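Local structure of transcription initiation factor TFIID subunit 5 (Encephalitozoon cuniculi, 2J4B) at residues H40-L45 with D52-F57; D44-N49 with Y79-I84; K73-I78 with N88-F93; E9-S14 with R117-I122. The protein is a subunit of the general transcription factor TFIID, here its N-terminal NTD2 domain, and probably helps mediate regulation of RNA polymerase II transcription. All blocks are in the same frame, centred on the assembly; numbering follows the deposited sequence.

Overall arrangement
All four contacts lie within the mostly helical NTD2 domain. Contacts 1 and 2 have centres about 8 Å apart and share helix 34-47, which meets helix 51-61 in the first and the start of helix 81-86 in the second. Contact 3, centred about 11 Å from contact 2, joins helix 69-75 and the turn after it to helix 88-95, and its segments alternate with those of contact 2 along the chain. Contact 4 brings helix 8-21 to the start of helix 120-129, so the other three are nested inside the loop it closes. It ties the first and last helices of the model together, its centre about 23 Å from that of contact 3, on the opposite side of the chain's centre.

Contact 1. Residues H40-L45 with D52-F57; sequences HIYFDL and DEAKEF
Ile41 sets its CG2 methyl over one face of the Phe57 ring, 3.8 Å from the ring centroid and 17° off the normal, a CH-pi contact displaced toward the ring's rim. Both residues are turned for it: CG2 of Ile41 lies anti to the backbone N, and Phe57 throws CG anti to its own N (chi1 169°), which carries the ring across to helix 34-47, where the two side chains meet at about a right angle.

One turn further on, Leu45 meets Ala54. The CB atoms of Leu45 and Ala54 are 3.7 Å apart, while CD1 of Leu45 reaches back to 3.8 Å from Ala54 CA and also touches CB of Phe57. Its other methyl, CD2, borders the carboxylate of Glu53 at the solvent-facing margin.

Tyr42 comes in by its edge. Its CD1 lies 3.3 Å from Ala54 O, and that oxygen sits in the ring plane; the hydroxyl runs on to a weak hydrogen bond with Ile78 O.

Helices 34-47 and 51-61 thus form an antiparallel hairpin, their segment axes 8.6 Å apart at 163°, and Tyr12 of helix 8-21 meets Phe57 edge-to-face. No hydrogen bond crosses between the two segments: the pairing rests on shape, with methyls against a ring face and the small Ala54 letting Leu45 close in; Glu53 keeps its carboxylate at the exposed margin, while inward-lying Tyr42 OH is served by Ile78 O.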
# COMPACT_ATOMS: atom_id res chain seq x y z
N HIS A 40 0.27 4.00 -3.00
CA HIS A 40 0.16 3.56 -4.38
C HIS A 40 -1.26 3.68 -4.92
O HIS A 40 -1.44 4.01 -6.09
CB HIS A 40 0.70 2.14 -4.55
CG HIS A 40 2.15 2.09 -4.86
ND1 HIS A 40 2.70 2.67 -5.98
CD2 HIS A 40 3.19 1.53 -4.19
CE1 HIS A 40 4.00 2.47 -6.00
NE2 HIS A 40 4.33 1.78 -4.91
N ILE A 41 -2.25 3.39 -4.09
CA ILE A 41 -3.65 3.61 -4.48
C ILE A 41 -3.97 5.10 -4.70
O ILE A 41 -4.61 5.48 -5.68
CB ILE A 41 -4.61 3.00 -3.43
CG1 ILE A 41 -4.48 1.46 -3.45
CG2 ILE A 41 -6.04 3.44 -3.68
CD1 ILE A 41 -5.13 0.77 -2.27
N TYR A 42 -3.49 5.93 -3.78
CA TYR A 42 -3.60 7.37 -3.89
C TYR A 42 -2.99 7.91 -5.19
O TYR A 42 -3.62 8.68 -5.90
CB TYR A 42 -2.89 8.00 -2.71
CG TYR A 42 -2.99 9.50 -2.59
CD1 TYR A 42 -4.21 10.12 -2.34
CD2 TYR A 42 -1.85 10.29 -2.66
CE1 TYR A 42 -4.31 11.49 -2.19
CE2 TYR A 42 -1.94 11.68 -2.52
CZ TYR A 42 -3.17 12.27 -2.28
OH TYR A 42 -3.28 13.63 -2.14
N PHE A 43 -1.76 7.51 -5.48
CA PHE A 43 -1.11 7.93 -6.71
C PHE A 43 -1.83 7.40 -7.96
O PHE A 43 -1.85 8.06 -9.01
CB PHE A 43 0.34 7.47 -6.71
CG PHE A 43 1.26 8.33 -5.87
CD1 PHE A 43 0.77 9.33 -5.06
CD2 PHE A 43 2.63 8.09 -5.88
CE1 PHE A 43 1.62 10.10 -4.31
CE2 PHE A 43 3.49 8.86 -5.11
CZ PHE A 43 2.98 9.85 -4.32
N ASP A 44 -2.43 6.21 -7.84
CA ASP A 44 -3.13 5.61 -8.98
C ASP A 44 -4.48 6.29 -9.29
O ASP A 44 -4.86 6.43 -10.46
CB ASP A 44 -3.29 4.11 -8.77
CG ASP A 44 -2.11 3.33 -9.29
OD1 ASP A 44 -1.48 3.81 -10.25
OD2 ASP A 44 -1.79 2.23 -8.75
N LEU A 45 -5.19 6.73 -8.25
CA LEU A 45 -6.41 7.51 -8.43
C LEU A 45 -6.13 8.88 -9.05
O LEU A 45 -6.94 9.41 -9.85
CB LEU A 45 -7.14 7.68 -7.09
CG LEU A 45 -7.76 6.40 -6.51
CD1 LEU A 45 -8.18 6.64 -5.03
CD2 LEU A 45 -8.93 5.85 -7.35
N ASP A 52 -10.79 13.94 -6.65
CA ASP A 52 -11.74 13.91 -5.55
C ASP A 52 -11.65 12.58 -4.80
O ASP A 52 -11.41 12.54 -3.59
CB ASP A 52 -13.16 14.15 -6.06
CG ASP A 52 -13.45 15.63 -6.31
OD1 ASP A 52 -12.64 16.48 -5.88
OD2 ASP A 52 -14.49 15.93 -6.93
N GLU A 53 -11.82 11.49 -5.54
CA GLU A 53 -11.82 10.18 -4.95
C GLU A 53 -10.52 9.96 -4.21
O GLU A 53 -10.51 9.35 -3.13
CB GLU A 53 -12.01 9.10 -6.02
CG GLU A 53 -13.38 9.12 -6.70
CD GLU A 53 -13.66 7.82 -7.44
OE1 GLU A 53 -12.85 6.88 -7.30
OE2 GLU A 53 -14.70 7.73 -8.15
N ALA A 54 -9.43 10.47 -4.79
CA ALA A 54 -8.10 10.31 -4.21
C ALA A 54 -7.99 10.99 -2.86
O ALA A 54 -7.48 10.40 -1.92
CB ALA A 54 -7.03 10.86 -5.16
N LYS A 55 -8.51 12.21 -2.75
CA LYS A 55 -8.44 12.96 -1.50
C LYS A 55 -9.29 12.33 -0.40
O LYS A 55 -8.90 12.33 0.76
CB LYS A 55 -8.84 14.42 -1.72
CG LYS A 55 -7.91 15.18 -2.66
CD LYS A 55 -8.24 16.67 -2.69
CE LYS A 55 -9.59 16.94 -3.29
NZ LYS A 55 -10.16 18.19 -2.68
N GLU A 56 -10.46 11.79 -0.78
CA GLU A 56 -11.31 11.08 0.18
C GLU A 56 -10.64 9.82 0.74
O GLU A 56 -10.74 9.53 1.93
CB GLU A 56 -12.64 10.68 -0.46
CG GLU A 56 -13.38 11.80 -1.16
CD GLU A 56 -14.88 11.57 -1.23
OE1 GLU A 56 -15.33 10.46 -0.83
OE2 GLU A 56 -15.60 12.51 -1.65
N PHE A 57 -9.99 9.06 -0.13
CA PHE A 57 -9.35 7.81 0.26
C PHE A 57 -8.17 8.08 1.20
O PHE A 57 -8.02 7.45 2.24
CB PHE A 57 -8.85 7.05 -0.98
CG PHE A 57 -7.95 5.88 -0.66
CD1 PHE A 57 -8.48 4.66 -0.30
CD2 PHE A 57 -6.58 6.03 -0.69
CE1 PHE A 57 -7.65 3.58 0.01
CE2 PHE A 57 -5.74 4.97 -0.38
CZ PHE A 57 -6.28 3.74 -0.03

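Contact 2. Residues D44-N49 with Y79-I84; sequences DLIQQN and YTVQHI
Where the C-terminal end of helix 34-47 faces the N-cap of helix 81-86, Ile46 pushes its branched side chain against the backbone of Tyr79 and Thr80. Its CG1 is 3.3 Å from Tyr79 O, and its CG2, placed anti to the backbone N, comes up against the carbonyl carbon of Thr80. The same CG2 touches CD1 of Ile84 at 3.8 Å and, more loosely, CG2 of Val81. That Val81 methyl in turn lies 3.8 Å from CA of Gln47, so Val81 packs along the last helical turn.

One helix ends and the other begins here, each with its own capping motif. Asn49, with a positive phi of 67°, ends helix 34-47 in a Schellman motif, its N bonding back to Ile46 O. Thr80 is the N-cap of the other helix, with OG1 taking a weak capping bond from His83 N; the same OG1 lies over the centre of the His83 imidazole. The imidazole is held at its edge: Tyr79 N donates to His83 ND1 at 3.1 Å, only 2° out of the ring plane, which fixes the rotation of the ring.

A water links the two ends. It donates to Ile46 O at 2.9 Å and to Asn49 OD1 at 3.0 Å, and it accepts from Val81 N at 3.2 Å, serving an N-H in the first turn of helix 81-86.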
# COMPACT_ATOMS: atom_id res chain seq x y z
N ASP A 44 -2.43 6.21 -7.84
CA ASP A 44 -3.13 5.61 -8.98
C ASP A 44 -4.48 6.29 -9.29
O ASP A 44 -4.86 6.43 -10.46
CB ASP A 44 -3.29 4.11 -8.77
CG ASP A 44 -2.11 3.33 -9.29
OD1 ASP A 44 -1.48 3.81 -10.25
OD2 ASP A 44 -1.79 2.23 -8.75
N LEU A 45 -5.19 6.73 -8.25
CA LEU A 45 -6.41 7.51 -8.43
C LEU A 45 -6.13 8.88 -9.05
O LEU A 45 -6.94 9.41 -9.85
CB LEU A 45 -7.14 7.68 -7.09
CG LEU A 45 -7.76 6.40 -6.51
CD1 LEU A 45 -8.18 6.64 -5.03
CD2 LEU A 45 -8.93 5.85 -7.35
N ILE A 46 -4.99 9.45 -8.68
CA ILE A 46 -4.53 10.72 -9.25
C ILE A 46 -4.19 10.59 -10.74
O ILE A 46 -4.57 11.43 -11.56
CB ILE A 46 -3.29 11.24 -8.49
CG1 ILE A 46 -3.70 11.80 -7.12
CG2 ILE A 46 -2.59 12.32 -9.28
CD1 ILE A 46 -2.50 12.10 -6.23
N GLN A 47 -3.49 9.52 -11.08
CA GLN A 47 -3.10 9.28 -12.46
C GLN A 47 -4.32 9.07 -13.34
O GLN A 47 -4.33 9.50 -14.49
CB GLN A 47 -2.18 8.07 -12.54
CG GLN A 47 -1.42 7.98 -13.85
CD GLN A 47 -0.49 6.80 -13.88
OE1 GLN A 47 0.73 6.97 -13.89
NE2 GLN A 47 -1.06 5.59 -13.87
N GLN A 48 -5.34 8.41 -12.80
CA GLN A 48 -6.63 8.28 -13.49
C GLN A 48 -7.41 9.61 -13.51
O GLN A 48 -8.49 9.68 -14.06
CB GLN A 48 -7.51 7.21 -12.84
CG GLN A 48 -7.07 5.78 -13.04
CD GLN A 48 -7.78 4.82 -12.07
OE1 GLN A 48 -9.00 4.87 -11.88
NE2 GLN A 48 -7.00 3.94 -11.44
N ASN A 49 -6.87 10.65 -12.86
CA ASN A 49 -7.51 11.96 -12.76
C ASN A 49 -8.80 11.95 -11.93
O ASN A 49 -9.78 12.61 -12.26
CB ASN A 49 -7.77 12.54 -14.16
CG ASN A 49 -6.49 12.83 -14.91
OD1 ASN A 49 -5.62 13.54 -14.40
ND2 ASN A 49 -6.37 12.29 -16.12
N TYR A 79 -1.90 16.51 -5.22
CA TYR A 79 -3.23 16.19 -5.76
C TYR A 79 -3.22 15.79 -7.23
O TYR A 79 -4.07 15.01 -7.66
CB TYR A 79 -4.18 17.40 -5.63
CG TYR A 79 -4.17 18.06 -4.28
CD1 TYR A 79 -4.65 17.39 -3.16
CD2 TYR A 79 -3.66 19.34 -4.12
CE1 TYR A 79 -4.63 17.99 -1.92
CE2 TYR A 79 -3.64 19.94 -2.87
CZ TYR A 79 -4.12 19.25 -1.77
OH TYR A 79 -4.11 19.84 -0.54
N THR A 80 -2.31 16.34 -8.02
CA THR A 80 -2.33 16.12 -9.45
C THR A 80 -1.11 15.36 -9.93
O THR A 80 -0.17 15.14 -9.17
CB THR A 80 -2.40 17.45 -10.21
OG1 THR A 80 -1.18 18.17 -10.03
CG2 THR A 80 -3.59 18.28 -9.70
N VAL A 81 -1.15 14.95 -11.19
CA VAL A 81 -0.05 14.26 -11.83
C VAL A 81 1.19 15.14 -11.89
O VAL A 81 2.30 14.64 -11.72
CB VAL A 81 -0.43 13.80 -13.27
CG1 VAL A 81 0.82 13.56 -14.13
CG2 VAL A 81 -1.28 12.56 -13.21
N GLN A 82 1.00 16.43 -12.16
CA GLN A 82 2.12 17.37 -12.16
C GLN A 82 2.80 17.42 -10.79
O GLN A 82 4.02 17.54 -10.72
CB GLN A 82 1.63 18.76 -12.57
CG GLN A 82 2.62 19.91 -12.33
CD GLN A 82 3.91 19.77 -13.11
OE1 GLN A 82 4.00 18.96 -14.04
NE2 GLN A 82 4.92 20.54 -12.72
N HIS A 83 2.03 17.32 -9.71
CA HIS A 83 2.58 17.40 -8.36
C HIS A 83 3.45 16.20 -8.05
O HIS A 83 4.38 16.29 -7.26
CB HIS A 83 1.47 17.48 -7.31
CG HIS A 83 0.71 18.76 -7.32
ND1 HIS A 83 -0.54 18.89 -6.73
CD2 HIS A 83 1.01 19.98 -7.83
CE1 HIS A 83 -0.97 20.13 -6.89
NE2 HIS A 83 -0.05 20.81 -7.54
N ILE A 84 3.14 15.06 -8.66
CA ILE A 84 3.96 13.86 -8.48
C ILE A 84 5.28 14.04 -9.21
O ILE A 84 6.33 13.65 -8.70
CB ILE A 84 3.25 12.59 -9.00
CG1 ILE A 84 2.00 12.30 -8.16
CG2 ILE A 84 4.19 11.40 -8.96
CD1 ILE A 84 1.04 11.29 -8.81
O HOH W 1 -4.17 14.26 -11.89

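Contact 3. Residues K73-I78 with N88-F93; sequences KQFESI and NFAYTF
Phe75 and Phe89 lead the aromatic part of this contact: the edge of Phe89 points toward the face of Phe75 in an offset edge-to-face pair, with ring centroids 4.9 Å apart and planes at 60°. Phe75 then offers its own edge to the face of Phe93, a more upright pair with centroids 5.9 Å apart and planes at 79°. Phe89 reaches across because its CG sits between the backbone N and the carbonyl carbon (chi1 77°), swinging the ring toward helix 69-75.

Over a face of that ring lies Gln74. Its CB makes a CH-pi contact, 3.8 Å from the Phe89 centroid, and its extended chain carries the amide on across the ring.

Apolar packing adds to this. Ile78 sends CD1 against both Phe89 CZ and the methyl of Ala90, while Phe75 CE1 meets Ala90 CB at 4.2 Å. The type I beta turn from Phe75 to Ile78 brings both residues to the same helix.

Phe43 of helix 34-47 also meets the Phe75 ring. Together Phe75, Phe89 and Phe93 form an aromatic cluster, joining helices 69-75 and 88-95 within the helical NTD2 domain.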
# COMPACT_ATOMS: atom_id res chain seq x y z
N LYS A 73 2.02 13.87 5.59
CA LYS A 73 1.78 15.30 5.38
C LYS A 73 2.56 15.87 4.20
O LYS A 73 2.19 16.91 3.66
CB LYS A 73 2.09 16.10 6.65
CG LYS A 73 1.62 17.55 6.58
CD LYS A 73 2.00 18.34 7.82
CE LYS A 73 1.58 19.79 7.67
NZ LYS A 73 2.08 20.38 6.39
N GLN A 74 3.64 15.21 3.79
CA GLN A 74 4.29 15.58 2.53
C GLN A 74 3.37 15.25 1.34
O GLN A 74 3.25 16.04 0.40
CB GLN A 74 5.64 14.87 2.36
CG GLN A 74 6.85 15.67 2.86
CD GLN A 74 8.16 14.99 2.51
OE1 GLN A 74 8.55 14.00 3.12
NE2 GLN A 74 8.85 15.51 1.49
N PHE A 75 2.72 14.09 1.38
CA PHE A 75 1.83 13.67 0.29
C PHE A 75 0.48 14.39 0.29
O PHE A 75 -0.14 14.53 -0.75
CB PHE A 75 1.58 12.17 0.36
CG PHE A 75 2.79 11.33 0.14
CD1 PHE A 75 3.44 11.34 -1.08
CD2 PHE A 75 3.26 10.50 1.13
CE1 PHE A 75 4.55 10.54 -1.28
CE2 PHE A 75 4.35 9.72 0.92
CZ PHE A 75 5.00 9.73 -0.28
N GLU A 76 0.03 14.82 1.46
CA GLU A 76 -1.22 15.58 1.57
C GLU A 76 -1.37 16.67 0.50
O GLU A 76 -2.47 16.88 -0.01
CB GLU A 76 -1.31 16.19 2.97
CG GLU A 76 -2.29 17.35 3.11
CD GLU A 76 -2.03 18.17 4.35
OE1 GLU A 76 -2.10 17.60 5.47
OE2 GLU A 76 -1.75 19.38 4.21
N SER A 77 -0.28 17.35 0.16
CA SER A 77 -0.31 18.47 -0.79
C SER A 77 -0.16 18.03 -2.24
O SER A 77 -0.15 18.87 -3.13
CB SER A 77 0.81 19.49 -0.47
OG SER A 77 2.05 19.14 -1.08
N ILE A 78 -0.05 16.73 -2.47
CA ILE A 78 0.09 16.18 -3.82
C ILE A 78 -1.25 15.69 -4.38
O ILE A 78 -1.67 14.59 -4.04
CB ILE A 78 1.07 15.00 -3.81
CG1 ILE A 78 2.45 15.46 -3.36
CG2 ILE A 78 1.16 14.33 -5.19
CD1 ILE A 78 3.41 14.32 -3.19
N ASN A 88 10.09 15.12 -5.67
CA ASN A 88 10.91 13.93 -5.88
C ASN A 88 10.66 12.84 -4.86
O ASN A 88 10.88 11.66 -5.14
CB ASN A 88 12.40 14.29 -5.92
CG ASN A 88 12.86 14.70 -7.30
OD1 ASN A 88 13.81 15.46 -7.45
ND2 ASN A 88 12.17 14.20 -8.33
N PHE A 89 10.21 13.22 -3.67
CA PHE A 89 9.82 12.21 -2.71
C PHE A 89 8.59 11.45 -3.26
O PHE A 89 8.46 10.26 -3.03
CB PHE A 89 9.56 12.81 -1.33
CG PHE A 89 8.24 13.49 -1.21
CD1 PHE A 89 7.09 12.77 -0.95
CD2 PHE A 89 8.15 14.87 -1.38
CE1 PHE A 89 5.87 13.41 -0.87
CE2 PHE A 89 6.93 15.52 -1.29
CZ PHE A 89 5.79 14.79 -1.04
N ALA A 90 7.72 12.13 -4.00
CA ALA A 90 6.55 11.47 -4.61
C ALA A 90 6.92 10.68 -5.87
O ALA A 90 6.39 9.59 -6.09
CB ALA A 90 5.48 12.48 -4.94
N TYR A 91 7.82 11.24 -6.69
CA TYR A 91 8.27 10.59 -7.91
C TYR A 91 9.07 9.36 -7.60
O TYR A 91 8.84 8.30 -8.17
CB TYR A 91 9.13 11.55 -8.74
CG TYR A 91 9.52 11.04 -10.11
CD1 TYR A 91 8.65 11.12 -11.18
CD2 TYR A 91 10.78 10.48 -10.33
CE1 TYR A 91 9.01 10.65 -12.44
CE2 TYR A 91 11.15 10.02 -11.59
CZ TYR A 91 10.27 10.10 -12.63
OH TYR A 91 10.66 9.64 -13.87
N THR A 92 10.01 9.50 -6.67
CA THR A 92 10.84 8.38 -6.26
C THR A 92 9.99 7.25 -5.71
O THR A 92 10.22 6.09 -6.02
CB THR A 92 11.85 8.80 -5.20
OG1 THR A 92 12.83 9.64 -5.81
CG2 THR A 92 12.54 7.58 -4.61
N PHE A 93 8.98 7.60 -4.92
CA PHE A 93 8.12 6.58 -4.36
C PHE A 93 7.35 5.83 -5.46
O PHE A 93 7.16 4.62 -5.38
CB PHE A 93 7.16 7.19 -3.34
CG PHE A 93 6.47 6.16 -2.50
CD1 PHE A 93 5.47 5.38 -3.04
CD2 PHE A 93 6.86 5.93 -1.20
CE1 PHE A 93 4.86 4.41 -2.29
CE2 PHE A 93 6.24 4.96 -0.43
CZ PHE A 93 5.24 4.20 -0.99

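Contact 4. Residues E9-S14 with R117-I122; sequences ETSYVS and RNLTYI
Ser11 has its OG beside the backbone N (chi1 -60°), where it meets Leu119 CD2 at 3.8 Å, while its CB lies against CD1 of Ile122. On the other side, CG of Leu119 and CG1 of Ile122 are each anti to their own carbonyl carbon, and these branches carry CD2 and CD1 to Ser11. CD1 of Ile122 rests 3.5 Å from Ser11 O and 4.0 Å from Ser11 CB. A side chain as small as serine lets the backbones come near, with CA of Ser11 and CA of Leu119 6.4 Å apart.

The polar contacts run through water. One water donates to Ser11 OG at 2.8 Å and accepts a longer bond from Tyr121 N, an N-H in the first turn of helix 120-129; Ser11 OG is also bonded to Gln7 O in its own helix. A turn later, a second water joins Ser14 OG to Arg117 NH1, 3.1 Å from the hydroxyl and 3.2 Å from the guanidinium nitrogen. It lies at the guanidinium edge, in its plane, and accepts from NH1. Arg117, bent at chi2, thus reaches Ser14 through solvent and not by a direct bond.

Phe113 and Leu114 of helix 104-116 also pack on Leu119. With Leu119 at the centre of an inverse gamma turn and at the N-cap position, this is a helix start docked against helix 8-21, the first in the model, partly by methyl packing and partly by bridging waters.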
# COMPACT_ATOMS: atom_id res chain seq x y z
N GLU A 9 -9.77 0.57 -3.71
CA GLU A 9 -10.16 0.90 -2.34
C GLU A 9 -10.81 -0.28 -1.61
O GLU A 9 -10.51 -0.55 -0.45
CB GLU A 9 -11.10 2.11 -2.32
CG GLU A 9 -11.40 2.59 -0.90
CD GLU A 9 -12.32 3.80 -0.83
OE1 GLU A 9 -12.12 4.76 -1.61
OE2 GLU A 9 -13.25 3.78 0.01
N THR A 10 -11.71 -0.98 -2.29
CA THR A 10 -12.35 -2.16 -1.72
C THR A 10 -11.30 -3.20 -1.31
O THR A 10 -11.41 -3.81 -0.24
CB THR A 10 -13.32 -2.81 -2.73
OG1 THR A 10 -14.30 -1.84 -3.13
CG2 THR A 10 -14.04 -4.00 -2.12
N SER A 11 -10.28 -3.38 -2.15
CA SER A 11 -9.25 -4.40 -1.94
C SER A 11 -8.35 -4.03 -0.78
O SER A 11 -7.90 -4.90 -0.02
CB SER A 11 -8.41 -4.59 -3.21
OG SER A 11 -9.22 -4.99 -4.31
N TYR A 12 -8.07 -2.74 -0.64
CA TYR A 12 -7.30 -2.24 0.48
C TYR A 12 -7.99 -2.54 1.80
O TYR A 12 -7.40 -3.13 2.70
CB TYR A 12 -7.09 -0.73 0.32
CG TYR A 12 -6.34 -0.10 1.47
CD1 TYR A 12 -4.96 -0.01 1.44
CD2 TYR A 12 -7.01 0.42 2.56
CE1 TYR A 12 -4.27 0.56 2.48
CE2 TYR A 12 -6.33 1.00 3.60
CZ TYR A 12 -4.96 1.07 3.56
OH TYR A 12 -4.27 1.65 4.60
N VAL A 13 -9.25 -2.13 1.91
CA VAL A 13 -10.08 -2.43 3.09
C VAL A 13 -10.15 -3.92 3.43
O VAL A 13 -9.97 -4.31 4.58
CB VAL A 13 -11.53 -1.92 2.89
CG1 VAL A 13 -12.40 -2.34 4.06
CG2 VAL A 13 -11.56 -0.39 2.68
N SER A 14 -10.45 -4.74 2.44
CA SER A 14 -10.61 -6.18 2.64
C SER A 14 -9.30 -6.84 3.12
O SER A 14 -9.32 -7.75 3.95
CB SER A 14 -11.12 -6.82 1.34
OG SER A 14 -10.58 -8.11 1.15
N ARG A 117 -8.63 -14.68 -3.06
CA ARG A 117 -9.63 -13.64 -3.23
C ARG A 117 -9.41 -12.87 -4.52
O ARG A 117 -10.00 -11.81 -4.71
CB ARG A 117 -9.60 -12.67 -2.05
CG ARG A 117 -9.97 -13.30 -0.71
CD ARG A 117 -10.80 -12.31 0.09
NE ARG A 117 -11.32 -12.83 1.36
CZ ARG A 117 -12.21 -12.17 2.10
NH1 ARG A 117 -12.68 -11.00 1.68
NH2 ARG A 117 -12.64 -12.69 3.24
N ASN A 118 -8.55 -13.38 -5.39
CA ASN A 118 -8.26 -12.70 -6.64
C ASN A 118 -8.11 -11.18 -6.45
O ASN A 118 -8.79 -10.39 -7.11
CB ASN A 118 -9.35 -13.00 -7.68
CG ASN A 118 -9.51 -14.49 -7.97
OD1 ASN A 118 -9.76 -15.30 -7.07
ND2 ASN A 118 -9.38 -14.86 -9.23
N LEU A 119 -7.23 -10.78 -5.53
CA LEU A 119 -6.93 -9.37 -5.32
C LEU A 119 -5.82 -8.99 -6.29
O LEU A 119 -4.70 -8.65 -5.91
CB LEU A 119 -6.54 -9.09 -3.86
CG LEU A 119 -7.62 -9.30 -2.80
CD1 LEU A 119 -7.13 -8.77 -1.48
CD2 LEU A 119 -8.96 -8.63 -3.18
N THR A 120 -6.18 -9.06 -7.57
CA THR A 120 -5.26 -8.98 -8.69
C THR A 120 -4.46 -7.67 -8.71
O THR A 120 -3.30 -7.62 -9.17
CB THR A 120 -6.07 -9.15 -9.99
OG1 THR A 120 -5.20 -9.30 -11.11
CG2 THR A 120 -6.94 -7.95 -10.20
N TYR A 121 -5.05 -6.60 -8.20
CA TYR A 121 -4.38 -5.31 -8.18
C TYR A 121 -3.29 -5.27 -7.11
O TYR A 121 -2.23 -4.68 -7.33
CB TYR A 121 -5.39 -4.18 -7.95
CG TYR A 121 -4.72 -2.87 -7.68
CD1 TYR A 121 -4.35 -2.03 -8.72
CD2 TYR A 121 -4.41 -2.47 -6.38
CE1 TYR A 121 -3.72 -0.84 -8.49
CE2 TYR A 121 -3.77 -1.28 -6.13
CZ TYR A 121 -3.43 -0.46 -7.19
OH TYR A 121 -2.80 0.73 -6.98
N ILE A 122 -3.54 -5.88 -5.95
CA ILE A 122 -2.58 -5.84 -4.85
C ILE A 122 -1.36 -6.69 -5.19
O ILE A 122 -0.24 -6.32 -4.83
CB ILE A 122 -3.17 -6.33 -3.51
CG1 ILE A 122 -4.30 -5.41 -3.05
CG2 ILE A 122 -2.08 -6.40 -2.43
CD1 ILE A 122 -4.88 -5.77 -1.67
O HOH W 2 -7.21 -6.23 -5.77
O HOH W 3 -11.84 -9.71 -1.13